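Local coordinates for collagen adhesin (Enterococcus faecalis, PDB 2OKM), which probably binds collagen, this chain being the collagen-binding N2 region of a larger cell-wall-linked surface adhesin, at residues Phe7-Asp12 against Ile39-Gly44; Phe54-Val59 against Phe88-Tyr93; Ile67-Phe72 against Gly78-Val83. One frame throughout, in Å; residues are numbered along the deposited sequence.

Contact 1: Phe7-Asp12 against Ile39-Gly44; sequences FYKVGD and IADRQG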
loop_
_atom_site.group_PDB
_atom_site.type_symbol
_atom_site.label_atom_id
_atom_site.label_comp_id
_atom_site.label_asym_id
_atom_site.label_seq_id
_atom_site.Cartn_x
_atom_site.Cartn_y
_atom_site.Cartn_z
ATOM N N PHE A 7 -2.901 9.456 -1.875
ATOM C CA PHE A 7 -2.051 8.302 -1.648
ATOM C C PHE A 7 -0.610 8.651 -1.343
ATOM O O PHE A 7 -0.024 9.551 -1.946
ATOM C CB PHE A 7 -2.066 7.355 -2.854
ATOM C CG PHE A 7 -1.152 6.166 -2.692
ATOM C CD1 PHE A 7 0.157 6.202 -3.160
ATOM C CD2 PHE A 7 -1.587 5.038 -2.007
ATOM C CE1 PHE A 7 1.025 5.128 -2.941
ATOM C CE2 PHE A 7 -0.732 3.962 -1.781
ATOM C CZ PHE A 7 0.577 4.008 -2.249
ATOM N N TYR A 8 -0.048 7.935 -0.381
ATOM C CA TYR A 8 1.347 8.106 -0.046
ATOM C C TYR A 8 1.863 6.833 0.582
ATOM O O TYR A 8 1.100 6.024 1.126
ATOM C CB TYR A 8 1.593 9.319 0.865
ATOM C CG TYR A 8 1.165 9.187 2.303
ATOM C CD1 TYR A 8 -0.141 9.474 2.692
ATOM C CD2 TYR A 8 2.087 8.837 3.292
ATOM C CE1 TYR A 8 -0.516 9.424 4.031
ATOM C CE2 TYR A 8 1.721 8.784 4.630
ATOM C CZ TYR A 8 0.420 9.082 4.991
ATOM O OH TYR A 8 0.062 9.050 6.316
ATOM N N LYS A 9 3.171 6.663 0.495
ATOM C CA LYS A 9 3.810 5.480 1.010
ATOM C C LYS A 9 5.044 5.823 1.831
ATOM O O LYS A 9 5.857 6.662 1.427
ATOM C CB LYS A 9 4.186 4.614 -0.176
ATOM C CG LYS A 9 4.965 3.413 0.162
ATOM C CD LYS A 9 5.288 2.730 -1.117
ATOM C CE LYS A 9 6.458 1.900 -0.878
ATOM N NZ LYS A 9 6.142 0.853 0.115
ATOM N N VAL A 10 5.162 5.183 2.990
ATOM C CA VAL A 10 6.309 5.381 3.869
ATOM C C VAL A 10 6.673 4.056 4.517
ATOM O O VAL A 10 5.932 3.079 4.432
ATOM C CB VAL A 10 6.015 6.396 4.999
ATOM C CG1 VAL A 10 5.856 7.783 4.418
ATOM C CG2 VAL A 10 4.755 5.983 5.760
ATOM N N GLY A 11 7.826 4.028 5.165
ATOM C CA GLY A 11 8.253 2.822 5.840
ATOM C C GLY A 11 9.183 3.167 6.981
ATOM O O GLY A 11 9.592 4.321 7.132
ATOM N N ASP A 12 9.498 2.170 7.799
ATOM C CA ASP A 12 10.418 2.366 8.909
ATOM C C ASP A 12 11.074 1.043 9.270
ATOM O O ASP A 12 10.725 -0.004 8.719
ATOM C CB ASP A 12 9.706 2.971 10.132
ATOM C CG ASP A 12 8.631 2.071 10.705
ATOM O OD1 ASP A 12 8.887 0.864 10.890
ATOM O OD2 ASP A 12 7.524 2.581 10.994
ATOM N N ILE A 39 -2.731 0.060 -7.872
ATOM C CA ILE A 39 -1.344 0.341 -7.529
ATOM C C ILE A 39 -0.410 -0.708 -8.118
ATOM O O ILE A 39 -0.644 -1.907 -7.970
ATOM C CB ILE A 39 -1.134 0.334 -5.996
ATOM C CG1 ILE A 39 -2.028 1.384 -5.337
ATOM C CG2 ILE A 39 0.338 0.588 -5.671
ATOM C CD1 ILE A 39 -1.982 1.353 -3.822
ATOM N N ALA A 40 0.636 -0.250 -8.803
ATOM C CA ALA A 40 1.644 -1.146 -9.359
ATOM C C ALA A 40 2.864 -0.852 -8.496
ATOM O O ALA A 40 3.408 0.254 -8.536
ATOM C CB ALA A 40 1.928 -0.807 -10.817
ATOM N N ASP A 41 3.284 -1.838 -7.710
ATOM C CA ASP A 41 4.408 -1.658 -6.801
ATOM C C ASP A 41 5.653 -2.461 -7.166
ATOM O O ASP A 41 5.580 -3.666 -7.395
ATOM C CB ASP A 41 3.956 -2.019 -5.382
ATOM C CG ASP A 41 4.926 -1.548 -4.324
ATOM O OD1 ASP A 41 6.079 -2.025 -4.315
ATOM O OD2 ASP A 41 4.525 -0.695 -3.503
ATOM N N ARG A 42 6.793 -1.777 -7.217
ATOM C CA ARG A 42 8.071 -2.408 -7.532
ATOM C C ARG A 42 9.043 -2.100 -6.402
ATOM O O ARG A 42 9.528 -0.974 -6.278
ATOM C CB ARG A 42 8.617 -1.874 -8.857
ATOM N N GLN A 43 9.326 -3.105 -5.581
ATOM C CA GLN A 43 10.219 -2.926 -4.444
ATOM C C GLN A 43 11.683 -2.787 -4.840
ATOM O O GLN A 43 12.130 -3.378 -5.826
ATOM C CB GLN A 43 10.048 -4.090 -3.473
ATOM C CG GLN A 43 10.727 -3.884 -2.142
ATOM C CD GLN A 43 10.350 -4.953 -1.148
ATOM O OE1 GLN A 43 10.749 -6.114 -1.276
ATOM N NE2 GLN A 43 9.561 -4.572 -0.154
ATOM N N GLY A 44 12.417 -1.995 -4.061
ATOM C CA GLY A 44 13.827 -1.762 -4.321
ATOM C C GLY A 44 14.718 -2.903 -3.873
ATOM O O GLY A 44 14.260 -3.867 -3.263
#
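Phe-7 and Lys-9 face Ile-39 and Asp-41 across two strands that run in broadly the same direction, and the CA separation grows from 9.9 Å for Phe-7 and Ile-39 to 10.6 Å for Lys-9 and Asp-41. Spacings of this size rule out backbone pairing; because strand 7-12 belongs to one antiparallel sheet and strand 37-43 to the other, the two meet as facing layers of a beta sandwich, the immunoglobulin-like fold of collagen-binding adhesins. The alternation of the strands turns Phe-7, Lys-9, Ile-39 and Asp-41 into the space between the sheets, and all four are buried.

Phe-7 and Ile-39 approach from opposite directions. With CG1 placed beside its backbone N (chi1 -59°) and the chain then extended, Ile-39 sends its terminal CD1 to the Phe-7 ring, where it is 3.5 Å from CE2 and 4.0 Å from CZ. The methyl arrives obliquely. Ile-126 packs on both side chains, and Tyr-124 meets the Phe-7 ring edge-to-face, so strand 119-128 flanks this apolar end.

The second pair is polar and looser. Lys-9 and Asp-41 cross at about a right angle, and their charged ends do not form a salt bridge. Each polar end has its own partner elsewhere: Lys-9 NZ is hydrogen-bonded to Tyr-106 OH, although its modelled place is somewhat uncertain, and Asp-41 OD1 to Asn-122 ND2. What remains between the two side chains is a long approach, Lys-9 CE lying 4.2 Å from Asp-41 OD2.

Contact 2: Phe54-Val59 against Phe88-Tyr93; sequences FTFDIV and FNLRFY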
loop_
_atom_site.group_PDB
_atom_site.type_symbol
_atom_site.label_atom_id
_atom_site.label_comp_id
_atom_site.label_asym_id
_atom_site.label_seq_id
_atom_site.Cartn_x
_atom_site.Cartn_y
_atom_site.Cartn_z
ATOM N N PHE A 54 0.783 -9.133 4.653
ATOM C CA PHE A 54 -0.207 -8.077 4.457
ATOM C C PHE A 54 -1.411 -8.027 5.388
ATOM O O PHE A 54 -2.049 -9.041 5.649
ATOM C CB PHE A 54 -0.742 -8.111 3.023
ATOM C CG PHE A 54 0.244 -7.647 1.988
ATOM C CD1 PHE A 54 1.335 -8.439 1.632
ATOM C CD2 PHE A 54 0.073 -6.419 1.358
ATOM C CE1 PHE A 54 2.240 -8.008 0.662
ATOM C CE2 PHE A 54 0.973 -5.982 0.388
ATOM C CZ PHE A 54 2.060 -6.779 0.039
ATOM N N THR A 55 -1.712 -6.831 5.888
ATOM C CA THR A 55 -2.902 -6.624 6.708
ATOM C C THR A 55 -3.513 -5.323 6.211
ATOM O O THR A 55 -2.802 -4.430 5.731
ATOM C CB THR A 55 -2.623 -6.522 8.234
ATOM O OG1 THR A 55 -1.851 -5.355 8.523
ATOM C CG2 THR A 55 -1.896 -7.760 8.726
ATOM N N PHE A 56 -4.831 -5.226 6.314
ATOM C CA PHE A 56 -5.546 -4.049 5.847
ATOM C C PHE A 56 -6.349 -3.380 6.958
ATOM O O PHE A 56 -7.221 -3.996 7.570
ATOM C CB PHE A 56 -6.474 -4.425 4.685
ATOM C CG PHE A 56 -5.752 -4.946 3.475
ATOM C CD1 PHE A 56 -5.209 -6.227 3.469
ATOM C CD2 PHE A 56 -5.602 -4.146 2.343
ATOM C CE1 PHE A 56 -4.524 -6.708 2.350
ATOM C CE2 PHE A 56 -4.921 -4.617 1.219
ATOM C CZ PHE A 56 -4.381 -5.900 1.225
ATOM N N ASP A 57 -6.032 -2.109 7.191
ATOM C CA ASP A 57 -6.659 -1.256 8.207
ATOM C C ASP A 57 -7.682 -0.435 7.424
ATOM O O ASP A 57 -7.331 0.569 6.804
ATOM C CB ASP A 57 -5.563 -0.363 8.798
ATOM C CG ASP A 57 -6.060 0.573 9.875
ATOM O OD1 ASP A 57 -7.288 0.695 10.065
ATOM O OD2 ASP A 57 -5.193 1.198 10.529
ATOM N N ILE A 58 -8.941 -0.875 7.455
ATOM C CA ILE A 58 -10.017 -0.247 6.686
ATOM C C ILE A 58 -10.980 0.563 7.541
ATOM O O ILE A 58 -11.572 0.043 8.487
ATOM C CB ILE A 58 -10.800 -1.336 5.924
ATOM C CG1 ILE A 58 -9.812 -2.286 5.241
ATOM C CG2 ILE A 58 -11.718 -0.703 4.883
ATOM C CD1 ILE A 58 -10.474 -3.421 4.491
ATOM N N VAL A 59 -11.156 1.832 7.185
ATOM C CA VAL A 59 -12.016 2.710 7.968
ATOM C C VAL A 59 -12.968 3.607 7.186
ATOM O O VAL A 59 -12.585 4.223 6.194
ATOM C CB VAL A 59 -11.152 3.640 8.867
ATOM C CG1 VAL A 59 -12.044 4.527 9.725
ATOM C CG2 VAL A 59 -10.224 2.815 9.745
ATOM N N PHE A 88 4.319 -6.324 -6.887
ATOM C CA PHE A 88 2.919 -6.705 -6.780
ATOM C C PHE A 88 2.009 -5.605 -7.283
ATOM O O PHE A 88 2.370 -4.432 -7.271
ATOM C CB PHE A 88 2.560 -7.056 -5.325
ATOM C CG PHE A 88 2.657 -5.896 -4.364
ATOM C CD1 PHE A 88 1.573 -5.043 -4.163
ATOM C CD2 PHE A 88 3.831 -5.665 -3.649
ATOM C CE1 PHE A 88 1.659 -3.974 -3.265
ATOM C CE2 PHE A 88 3.928 -4.599 -2.749
ATOM C CZ PHE A 88 2.837 -3.754 -2.556
ATOM N N ASN A 89 0.840 -6.001 -7.771
ATOM C CA ASN A 89 -0.149 -5.041 -8.226
ATOM C C ASN A 89 -1.309 -5.211 -7.258
ATOM O O ASN A 89 -1.769 -6.328 -7.018
ATOM C CB ASN A 89 -0.608 -5.338 -9.656
ATOM C CG ASN A 89 0.504 -5.172 -10.670
ATOM O OD1 ASN A 89 1.376 -4.318 -10.515
ATOM N ND2 ASN A 89 0.469 -5.978 -11.726
ATOM N N LEU A 90 -1.767 -4.105 -6.687
ATOM C CA LEU A 90 -2.867 -4.152 -5.736
ATOM C C LEU A 90 -4.002 -3.250 -6.197
ATOM O O LEU A 90 -3.799 -2.065 -6.465
ATOM C CB LEU A 90 -2.372 -3.717 -4.353
ATOM C CG LEU A 90 -3.388 -3.644 -3.206
ATOM C CD1 LEU A 90 -4.054 -4.993 -3.005
ATOM C CD2 LEU A 90 -2.669 -3.208 -1.934
ATOM N N ARG A 91 -5.198 -3.822 -6.293
ATOM C CA ARG A 91 -6.372 -3.077 -6.725
ATOM C C ARG A 91 -7.451 -3.047 -5.649
ATOM O O ARG A 91 -7.685 -4.042 -4.967
ATOM C CB ARG A 91 -6.941 -3.715 -7.990
ATOM C CG ARG A 91 -8.270 -3.150 -8.429
ATOM C CD ARG A 91 -8.708 -3.802 -9.730
ATOM N NE ARG A 91 -7.730 -3.677 -10.812
ATOM C CZ ARG A 91 -7.848 -2.834 -11.833
ATOM N NH1 ARG A 91 -8.900 -2.040 -11.901
ATOM N NH2 ARG A 91 -6.941 -2.808 -12.807
ATOM N N PHE A 92 -8.081 -1.886 -5.494
ATOM C CA PHE A 92 -9.173 -1.691 -4.542
ATOM C C PHE A 92 -10.392 -1.417 -5.411
ATOM O O PHE A 92 -10.392 -0.466 -6.202
ATOM C CB PHE A 92 -8.920 -0.470 -3.653
ATOM C CG PHE A 92 -7.680 -0.570 -2.814
ATOM C CD1 PHE A 92 -7.748 -1.012 -1.498
ATOM C CD2 PHE A 92 -6.443 -0.224 -3.346
ATOM C CE1 PHE A 92 -6.600 -1.109 -0.720
ATOM C CE2 PHE A 92 -5.287 -0.317 -2.576
ATOM C CZ PHE A 92 -5.365 -0.760 -1.262
ATOM N N TYR A 93 -11.423 -2.246 -5.282
ATOM C CA TYR A 93 -12.623 -2.055 -6.087
ATOM C C TYR A 93 -13.377 -0.791 -5.683
ATOM O O TYR A 93 -13.460 -0.443 -4.507
ATOM C CB TYR A 93 -13.539 -3.278 -5.985
ATOM C CG TYR A 93 -12.888 -4.576 -6.424
ATOM C CD1 TYR A 93 -12.037 -4.615 -7.529
ATOM C CD2 TYR A 93 -13.143 -5.769 -5.748
ATOM C CE1 TYR A 93 -11.456 -5.813 -7.952
ATOM C CE2 TYR A 93 -12.566 -6.973 -6.165
ATOM C CZ TYR A 93 -11.726 -6.984 -7.264
ATOM O OH TYR A 93 -11.146 -8.165 -7.674
#
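The aromatic core of the beta sandwich is built here, where segments 54-59 and 88-93, lying on strand 55-59 of one sheet and strand 87-92 of the other, put their inward side chains against each other. That the two strands belong to different sheets and that these side chains point toward each other is the evidence for face-to-face packing. The CA spacings, 11.2 Å between Phe-54 and Leu-90 and 11.3 Å between Phe-56 and Phe-92, are consistent with it: the backbones stay well apart at nearly constant distance, and side chains alone bridge the gap.

Phe-54 and Phe-88 form a T-shaped pair. Their centroids are 5.3 Å apart and the planes stand at 85°, with Phe-54 supplying the edge and Phe-88 the face. The leading atom, Phe-54 CZ, sits 4.0 Å from Phe-88 CE2, above the rim of that ring rather than over its middle. Phe-88 presents this face with its CG between the backbone N and the carbonyl carbon (chi1 65°).

Phe-56 also works through its edge. Its CE2 reaches toward two residues of the other strand, lying 4.1 Å from Leu-90 CD2 and 4.3 Å from Phe-92 CE1, both near the plane of the Phe-56 ring. Leu-90 comes from the opposite direction, whereas the Phe-92 ring is met obliquely. All five side chains are buried, and the contact across the two segments is wholly apolar.

Tyr-106 of strand 101-110 stacks on Phe-54 and meets Phe-88 edge-to-face, which ties the T-shaped pair to a third strand. At the other end Phe-72, from helix 69-74, stacks on Phe-56 and also meets Phe-92, while Ile-39 of strand 37-43 packs against Phe-92.

Contact 3: Ile67-Phe72 against Gly78-Val83; sequences ISLAEF and GKIDFV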
loop_
_atom_site.group_PDB
_atom_site.type_symbol
_atom_site.label_atom_id
_atom_site.label_comp_id
_atom_site.label_asym_id
_atom_site.label_seq_id
_atom_site.Cartn_x
_atom_site.Cartn_y
_atom_site.Cartn_z
ATOM N N ILE A 67 -8.209 -6.500 8.661
ATOM C CA ILE A 67 -8.304 -7.835 8.091
ATOM C C ILE A 67 -7.080 -8.296 7.307
ATOM O O ILE A 67 -6.212 -7.500 6.952
ATOM C CB ILE A 67 -9.545 -7.928 7.178
ATOM C CG1 ILE A 67 -9.408 -6.950 6.006
ATOM C CG2 ILE A 67 -10.796 -7.584 7.977
ATOM C CD1 ILE A 67 -10.602 -6.941 5.067
ATOM N N SER A 68 -7.030 -9.598 7.043
ATOM C CA SER A 68 -5.929 -10.203 6.301
ATOM C C SER A 68 -6.150 -10.036 4.808
ATOM O O SER A 68 -7.211 -9.588 4.370
ATOM C CB SER A 68 -5.849 -11.697 6.615
ATOM O OG SER A 68 -7.006 -12.353 6.124
ATOM N N LEU A 69 -5.140 -10.406 4.029
ATOM C CA LEU A 69 -5.224 -10.328 2.576
ATOM C C LEU A 69 -6.331 -11.252 2.072
ATOM O O LEU A 69 -7.117 -10.878 1.203
ATOM C CB LEU A 69 -3.887 -10.736 1.952
ATOM C CG LEU A 69 -3.822 -10.827 0.428
ATOM C CD1 LEU A 69 -4.183 -9.487 -0.201
ATOM C CD2 LEU A 69 -2.419 -11.252 0.020
ATOM N N ALA A 70 -6.392 -12.462 2.619
ATOM C CA ALA A 70 -7.421 -13.413 2.209
ATOM C C ALA A 70 -8.810 -12.834 2.475
ATOM O O ALA A 70 -9.705 -12.947 1.640
ATOM C CB ALA A 70 -7.245 -14.737 2.955
ATOM N N GLU A 71 -8.980 -12.207 3.637
ATOM C CA GLU A 71 -10.261 -11.606 4.003
ATOM C C GLU A 71 -10.569 -10.399 3.114
ATOM O O GLU A 71 -11.716 -10.178 2.724
ATOM C CB GLU A 71 -10.241 -11.212 5.487
ATOM C CG GLU A 71 -10.296 -12.423 6.425
ATOM C CD GLU A 71 -9.892 -12.114 7.861
ATOM O OE1 GLU A 71 -10.064 -13.003 8.723
ATOM O OE2 GLU A 71 -9.394 -11.001 8.136
ATOM N N PHE A 72 -9.533 -9.630 2.793
ATOM C CA PHE A 72 -9.648 -8.453 1.936
ATOM C C PHE A 72 -10.249 -8.879 0.594
ATOM O O PHE A 72 -11.147 -8.230 0.056
ATOM C CB PHE A 72 -8.246 -7.854 1.731
ATOM C CG PHE A 72 -8.190 -6.708 0.753
ATOM C CD1 PHE A 72 -8.613 -5.432 1.117
ATOM C CD2 PHE A 72 -7.673 -6.901 -0.527
ATOM C CE1 PHE A 72 -8.514 -4.364 0.218
ATOM C CE2 PHE A 72 -7.571 -5.843 -1.432
ATOM C CZ PHE A 72 -7.992 -4.574 -1.061
ATOM N N GLY A 78 -10.972 -6.012 -3.004
ATOM C CA GLY A 78 -10.020 -5.879 -4.088
ATOM C C GLY A 78 -9.245 -7.150 -4.344
ATOM O O GLY A 78 -9.671 -8.240 -3.963
ATOM N N LYS A 79 -8.082 -7.004 -4.965
ATOM C CA LYS A 79 -7.273 -8.160 -5.311
ATOM C C LYS A 79 -5.801 -7.793 -5.435
ATOM O O LYS A 79 -5.463 -6.679 -5.835
ATOM C CB LYS A 79 -7.784 -8.723 -6.641
ATOM C CG LYS A 79 -7.158 -10.026 -7.091
ATOM C CD LYS A 79 -7.920 -10.572 -8.291
ATOM C CE LYS A 79 -7.525 -12.005 -8.600
ATOM N NZ LYS A 79 -8.457 -12.622 -9.590
ATOM N N ILE A 80 -4.925 -8.728 -5.081
ATOM C CA ILE A 80 -3.494 -8.492 -5.200
ATOM C C ILE A 80 -2.955 -9.513 -6.188
ATOM O O ILE A 80 -3.532 -10.586 -6.361
ATOM C CB ILE A 80 -2.756 -8.657 -3.845
ATOM C CG1 ILE A 80 -1.369 -8.016 -3.930
ATOM C CG2 ILE A 80 -2.607 -10.143 -3.491
ATOM C CD1 ILE A 80 -0.702 -7.836 -2.577
ATOM N N ASP A 81 -1.866 -9.159 -6.856
ATOM C CA ASP A 81 -1.234 -10.057 -7.811
ATOM C C ASP A 81 0.264 -9.897 -7.644
ATOM O O ASP A 81 0.817 -8.841 -7.953
ATOM C CB ASP A 81 -1.639 -9.703 -9.249
ATOM C CG ASP A 81 -1.032 -10.649 -10.279
ATOM O OD1 ASP A 81 -1.266 -10.446 -11.490
ATOM O OD2 ASP A 81 -0.323 -11.595 -9.877
ATOM N N PHE A 82 0.917 -10.928 -7.123
ATOM C CA PHE A 82 2.362 -10.871 -6.965
ATOM C C PHE A 82 2.924 -11.272 -8.325
ATOM O O PHE A 82 2.950 -12.455 -8.671
ATOM C CB PHE A 82 2.823 -11.837 -5.872
ATOM C CG PHE A 82 2.306 -11.489 -4.502
ATOM C CD1 PHE A 82 1.271 -12.219 -3.926
ATOM C CD2 PHE A 82 2.833 -10.407 -3.802
ATOM C CE1 PHE A 82 0.768 -11.878 -2.666
ATOM C CE2 PHE A 82 2.339 -10.057 -2.544
ATOM C CZ PHE A 82 1.304 -10.793 -1.978
ATOM N N VAL A 83 3.347 -10.275 -9.099
ATOM C CA VAL A 83 3.871 -10.514 -10.443
ATOM C C VAL A 83 5.289 -11.081 -10.457
ATOM O O VAL A 83 5.724 -11.656 -11.453
ATOM C CB VAL A 83 3.783 -9.230 -11.301
ATOM C CG1 VAL A 83 2.322 -8.840 -11.478
ATOM C CG2 VAL A 83 4.551 -8.095 -10.645
#
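Phe-72 N donates to Ser-68 O over 2.8 Å, a first-turn helical bond at the start of helix 69-74, on the residue whose ring meets Gly-78. Ser-68 occupies the N-cap. Its OG accepts from Glu-71 N at 3.2 Å, and Ser-68 N returns a bond of 3.0 Å to Glu-71 OE2, reaching it from above the carboxylate plane. The two reciprocal bonds complete a capping box.

The short helix follows strand 64-68 of one sheet, and its inward side chains rest on strand 78-82, an outermost strand of the opposite sheet in the sandwich. From the helix, Phe-72 extends with CG opposite its backbone N (chi1 174°) and lays its ring along the main chain of Gly-78: CE2 is 3.6 Å from Gly-78 C, and Gly-78 N lies over one face, toward the rim. Gly-78 has strongly extended angles (phi 168°, psi -158°), and its bare CA lets the ring come this close.

One turn earlier, Leu-69 crosses Ile-80 at about a right angle. Ile-80 CG2 nests in the fork of the leucine, 3.7 Å from both Leu-69 CD1 and Leu-69 CD2. Glu-73 OE1 accepts a hydrogen bond from Ile-80 N. Leu-69 CD2 also meets the edge of the Phe-82 ring, with CE1 4.2 Å away.

In the fold
From the N terminus, contact 1 closes first: strand 7-12 meets strand 37-43 across the sandwich, with strand 19-26 in the intervening loop. Contact 2 opens only afterwards, at strand 55-59, and closes at strand 87-92. Contact 3 is nested within that loop; none of the loops cross. Contacts 1 and 2 join strands of the two sheets; contact 3 joins the helix after strand 64-68 to an outer strand of the other sheet. Strand 64-68 pairs with 55-59, where Phe-56 N lies 2.7 Å from Ile-67 O, and strands 78-82, 87-92 and 37-43 lie side by side. Contacts 2 and 3 are close, their centres about 6 Å apart, whereas contacts 1 and 3 do not touch.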